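Local coordinates for structural polyprotein, VP1 (Israeli acute paralysis virus, PDB 5CDD) that probably serves as a structural building block of the viral capsid, where copies of it assemble with other capsid proteins into pentamers, at residues 42-53 against 66-77. Residues are numbered along the deposited sequence; the frame is centred on the assembly and turned at random.
Sequences LLRTFRTITDNW and LTNTTDAQGRDY
Arg75 reaches Asp51 with its chain fully extended, CG trans to the backbone N (chi1 -179°), and NH2 meets Asp51 OD2 at 3.2 Å on the syn side of the carboxylate, in a salt bridge. Its NE turns instead to Asp127 of a neighbouring copy of the protein. Arg47, bent at chi2, donates from NH1 to the carbonyl of the preceding residue, Phe46 O (2.8 Å), and adds a weak bond from NH2 to Tyr77 OH (3.4 Å); Tyr77 CE2 sits over its guanidinium face. Leu42 CB packs on the face of the Tyr77 ring, 4.2 Å from its centroid. Asp76 N-caps helix 77-82, OD2 accepting from Ser79 N while OD1 pairs with Arg182 of strand 176-184. Thr70 turns CG2 to Ile49, its OG1 donating to Thr67 O (3.3 Å). Leu66 CD2 stands 3.9 Å from the centroid of the Trp53 five-membered ring, almost on its normal. Helix 64-73 thus packs on strand 47-55, bulged at Ile49 and Thr50 opposite Val180, in an antiparallel sheet that probably belongs to the capsid jelly roll. The buried carboxylates of Asp51 and Asp76 each meet an arginine, and Arg75, held between Asp51 and Asp127 of the neighbouring subunit, probably links the two copies.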
loop_
_atom_site.group_PDB
_atom_site.type_symbol
_atom_site.label_atom_id
_atom_site.label_comp_id
_atom_site.label_asym_id
_atom_site.label_seq_id
_atom_site.Cartn_x
_atom_site.Cartn_y
_atom_site.Cartn_z
ATOM N N LEU A 42 24.971 3.408 25.767
ATOM C CA LEU A 42 24.801 2.890 27.117
ATOM C C LEU A 42 24.080 3.905 27.977
ATOM O O LEU A 42 23.818 3.662 29.150
ATOM C CB LEU A 42 26.157 2.535 27.729
ATOM C CG LEU A 42 26.954 1.488 26.940
ATOM C CD1 LEU A 42 28.283 1.242 27.626
ATOM C CD2 LEU A 42 26.165 0.188 26.837
ATOM N N LEU A 43 23.768 5.051 27.381
ATOM C CA LEU A 43 23.040 6.104 28.077
ATOM C C LEU A 43 21.577 6.005 27.652
ATOM O O LEU A 43 20.754 6.862 27.983
ATOM C CB LEU A 43 23.600 7.484 27.718
ATOM C CG LEU A 43 25.028 7.799 28.165
ATOM C CD1 LEU A 43 25.396 9.206 27.734
ATOM C CD2 LEU A 43 25.138 7.660 29.673
ATOM N N ARG A 44 21.273 4.948 26.901
ATOM C CA ARG A 44 19.921 4.681 26.423
ATOM C C ARG A 44 19.439 3.413 27.119
ATOM O O ARG A 44 18.250 3.248 27.395
ATOM C CB ARG A 44 19.921 4.480 24.906
ATOM C CG ARG A 44 20.382 5.699 24.126
ATOM C CD ARG A 44 19.391 6.848 24.245
ATOM N NE ARG A 44 19.893 8.065 23.613
ATOM C CZ ARG A 44 20.805 8.869 24.151
ATOM N NH1 ARG A 44 21.318 8.594 25.342
ATOM N NH2 ARG A 44 21.212 9.947 23.495
ATOM N N THR A 45 20.383 2.521 27.401
ATOM C CA THR A 45 20.087 1.272 28.092
ATOM C C THR A 45 19.831 1.592 29.561
ATOM O O THR A 45 20.545 2.400 30.155
ATOM C CB THR A 45 21.277 0.299 28.030
ATOM O OG1 THR A 45 22.433 0.929 28.593
ATOM C CG2 THR A 45 21.574 -0.099 26.600
ATOM N N PHE A 46 18.817 0.965 30.146
ATOM C CA PHE A 46 18.503 1.200 31.549
ATOM C C PHE A 46 19.291 0.273 32.455
ATOM O O PHE A 46 19.530 -0.887 32.118
ATOM C CB PHE A 46 17.008 1.011 31.814
ATOM C CG PHE A 46 16.158 2.160 31.353
ATOM C CD1 PHE A 46 15.924 2.373 29.999
ATOM C CD2 PHE A 46 15.601 3.038 32.276
ATOM C CE1 PHE A 46 15.146 3.447 29.571
ATOM C CE2 PHE A 46 14.825 4.113 31.859
ATOM C CZ PHE A 46 14.596 4.317 30.503
ATOM N N ARG A 47 19.692 0.793 33.608
ATOM C CA ARG A 47 20.449 0.023 34.586
ATOM C C ARG A 47 19.993 0.445 35.976
ATOM O O ARG A 47 19.696 1.618 36.204
ATOM C CB ARG A 47 21.946 0.283 34.416
ATOM C CG ARG A 47 22.551 -0.381 33.186
ATOM C CD ARG A 47 22.632 -1.884 33.370
ATOM N NE ARG A 47 23.286 -2.554 32.249
ATOM C CZ ARG A 47 22.701 -2.826 31.086
ATOM N NH1 ARG A 47 21.435 -2.487 30.881
ATOM N NH2 ARG A 47 23.382 -3.446 30.129
ATOM N N THR A 48 19.925 -0.508 36.900
ATOM C CA THR A 48 19.484 -0.199 38.255
ATOM C C THR A 48 20.529 0.607 39.012
ATOM O O THR A 48 21.729 0.383 38.859
ATOM C CB THR A 48 19.167 -1.482 39.064
ATOM O OG1 THR A 48 20.354 -2.269 39.210
ATOM C CG2 THR A 48 18.107 -2.306 38.357
ATOM N N ILE A 49 20.065 1.559 39.814
ATOM C CA ILE A 49 20.956 2.386 40.616
ATOM C C ILE A 49 20.715 2.090 42.086
ATOM O O ILE A 49 21.480 2.508 42.947
ATOM C CB ILE A 49 20.722 3.886 40.355
ATOM C CG1 ILE A 49 19.253 4.245 40.606
ATOM C CG2 ILE A 49 21.121 4.219 38.937
ATOM C CD1 ILE A 49 18.915 5.715 40.395
ATOM N N THR A 50 19.639 1.363 42.361
ATOM C CA THR A 50 19.281 0.973 43.719
ATOM C C THR A 50 18.226 -0.119 43.658
ATOM O O THR A 50 17.185 0.049 43.028
ATOM C CB THR A 50 18.721 2.160 44.544
ATOM O OG1 THR A 50 18.430 1.719 45.875
ATOM C CG2 THR A 50 17.448 2.699 43.920
ATOM N N ASP A 51 18.501 -1.249 44.299
ATOM C CA ASP A 51 17.551 -2.351 44.298
ATOM C C ASP A 51 16.495 -2.132 45.368
ATOM O O ASP A 51 15.616 -2.968 45.561
ATOM C CB ASP A 51 18.272 -3.678 44.546
ATOM C CG ASP A 51 19.285 -4.005 43.461
ATOM O OD1 ASP A 51 18.870 -4.274 42.312
ATOM O OD2 ASP A 51 20.499 -3.991 43.759
ATOM N N ASN A 52 16.578 -1.005 46.068
ATOM C CA ASN A 52 15.606 -0.723 47.116
ATOM C C ASN A 52 15.603 0.732 47.566
ATOM O O ASN A 52 16.480 1.162 48.313
ATOM C CB ASN A 52 15.866 -1.625 48.323
ATOM C CG ASN A 52 14.663 -1.733 49.235
ATOM O OD1 ASN A 52 13.597 -2.179 48.814
ATOM N ND2 ASN A 52 14.826 -1.330 50.489
ATOM N N TRP A 53 14.608 1.486 47.116
ATOM C CA TRP A 53 14.496 2.887 47.489
ATOM C C TRP A 53 13.309 3.039 48.430
ATOM O O TRP A 53 12.155 2.981 48.008
ATOM C CB TRP A 53 14.304 3.751 46.243
ATOM C CG TRP A 53 14.454 5.217 46.507
ATOM C CD1 TRP A 53 15.346 5.808 47.356
ATOM C CD2 TRP A 53 13.736 6.284 45.874
ATOM N NE1 TRP A 53 15.230 7.175 47.292
ATOM C CE2 TRP A 53 14.250 7.496 46.390
ATOM C CE3 TRP A 53 12.710 6.335 44.920
ATOM C CZ2 TRP A 53 13.772 8.749 45.983
ATOM C CZ3 TRP A 53 12.235 7.582 44.514
ATOM C CH2 TRP A 53 12.768 8.770 45.046
ATOM N N LEU A 66 18.277 10.860 45.894
ATOM C CA LEU A 66 18.789 9.543 45.547
ATOM C C LEU A 66 19.905 9.701 44.521
ATOM O O LEU A 66 20.941 9.043 44.596
ATOM C CB LEU A 66 17.670 8.690 44.945
ATOM C CG LEU A 66 18.089 7.374 44.282
ATOM C CD1 LEU A 66 18.669 6.438 45.326
ATOM C CD2 LEU A 66 16.891 6.735 43.602
ATOM N N THR A 67 19.669 10.592 43.567
ATOM C CA THR A 67 20.597 10.878 42.483
ATOM C C THR A 67 21.967 11.392 42.915
ATOM O O THR A 67 22.987 10.938 42.401
ATOM C CB THR A 67 19.949 11.879 41.496
ATOM O OG1 THR A 67 19.293 11.148 40.453
ATOM C CG2 THR A 67 20.977 12.825 40.901
ATOM N N ASN A 68 21.996 12.337 43.850
ATOM C CA ASN A 68 23.267 12.884 44.311
ATOM C C ASN A 68 24.217 11.781 44.758
ATOM O O ASN A 68 25.415 11.829 44.478
ATOM C CB ASN A 68 23.052 13.869 45.461
ATOM C CG ASN A 68 22.307 15.116 45.029
ATOM O OD1 ASN A 68 22.566 15.672 43.962
ATOM N ND2 ASN A 68 21.384 15.572 45.868
ATOM N N THR A 69 23.674 10.784 45.448
ATOM C CA THR A 69 24.476 9.669 45.934
ATOM C C THR A 69 24.901 8.737 44.802
ATOM O O THR A 69 26.092 8.515 44.582
ATOM C CB THR A 69 23.698 8.847 46.978
ATOM O OG1 THR A 69 23.284 9.704 48.047
ATOM C CG2 THR A 69 24.572 7.736 47.535
ATOM N N THR A 70 23.923 8.201 44.081
ATOM C CA THR A 70 24.202 7.280 42.987
ATOM C C THR A 70 25.100 7.856 41.894
ATOM O O THR A 70 25.806 7.109 41.218
ATOM C CB THR A 70 22.895 6.769 42.338
ATOM O OG1 THR A 70 22.223 7.850 41.682
ATOM C CG2 THR A 70 21.976 6.180 43.398
ATOM N N ASP A 71 25.079 9.175 41.715
ATOM C CA ASP A 71 25.918 9.799 40.693
ATOM C C ASP A 71 27.393 9.709 41.050
ATOM O O ASP A 71 28.254 9.724 40.171
ATOM C CB ASP A 71 25.565 11.277 40.507
ATOM C CG ASP A 71 24.330 11.486 39.661
ATOM O OD1 ASP A 71 24.154 10.749 38.668
ATOM O OD2 ASP A 71 23.547 12.405 39.980
ATOM N N ALA A 72 27.679 9.624 42.343
ATOM C CA ALA A 72 29.056 9.560 42.808
ATOM C C ALA A 72 29.614 8.141 42.869
ATOM O O ALA A 72 30.807 7.931 42.649
ATOM C CB ALA A 72 29.162 10.216 44.175
ATOM N N GLN A 73 28.749 7.174 43.160
ATOM C CA GLN A 73 29.160 5.778 43.278
ATOM C C GLN A 73 29.802 5.205 42.023
ATOM O O GLN A 73 30.827 4.527 42.098
ATOM C CB GLN A 73 27.967 4.912 43.674
ATOM C CG GLN A 73 27.244 5.407 44.907
ATOM C CD GLN A 73 26.235 4.407 45.420
ATOM O OE1 GLN A 73 25.415 3.889 44.659
ATOM N NE2 GLN A 73 26.283 4.132 46.720
ATOM N N GLY A 74 29.193 5.468 40.873
ATOM C CA GLY A 74 29.734 4.960 39.626
ATOM C C GLY A 74 29.305 3.534 39.345
ATOM O O GLY A 74 30.019 2.789 38.673
ATOM N N ARG A 75 28.136 3.152 39.854
ATOM C CA ARG A 75 27.617 1.806 39.647
ATOM C C ARG A 75 26.978 1.646 38.268
ATOM O O ARG A 75 27.332 0.730 37.525
ATOM C CB ARG A 75 26.589 1.447 40.726
ATOM C CG ARG A 75 26.035 0.037 40.578
ATOM C CD ARG A 75 24.875 -0.235 41.519
ATOM N NE ARG A 75 24.247 -1.523 41.229
ATOM C CZ ARG A 75 23.134 -1.967 41.806
ATOM N NH1 ARG A 75 22.514 -1.227 42.716
ATOM N NH2 ARG A 75 22.635 -3.148 41.467
ATOM N N ASP A 76 26.039 2.528 37.927
ATOM C CA ASP A 76 25.374 2.453 36.626
ATOM C C ASP A 76 26.183 3.171 35.548
ATOM O O ASP A 76 27.209 3.784 35.837
ATOM C CB ASP A 76 23.959 3.044 36.696
ATOM C CG ASP A 76 23.954 4.558 36.797
ATOM O OD1 ASP A 76 22.866 5.156 36.658
ATOM O OD2 ASP A 76 25.030 5.154 37.016
ATOM N N TYR A 77 25.715 3.101 34.307
ATOM C CA TYR A 77 26.418 3.733 33.198
ATOM C C TYR A 77 26.441 5.255 33.255
ATOM O O TYR A 77 27.470 5.869 32.976
ATOM C CB TYR A 77 25.824 3.279 31.862
ATOM C CG TYR A 77 25.976 1.798 31.596
ATOM C CD1 TYR A 77 27.157 1.135 31.918
ATOM C CD2 TYR A 77 24.951 1.066 30.998
ATOM C CE1 TYR A 77 27.317 -0.220 31.655
ATOM C CE2 TYR A 77 25.103 -0.293 30.729
ATOM C CZ TYR A 77 26.289 -0.927 31.061
ATOM O OH TYR A 77 26.451 -2.269 30.806
#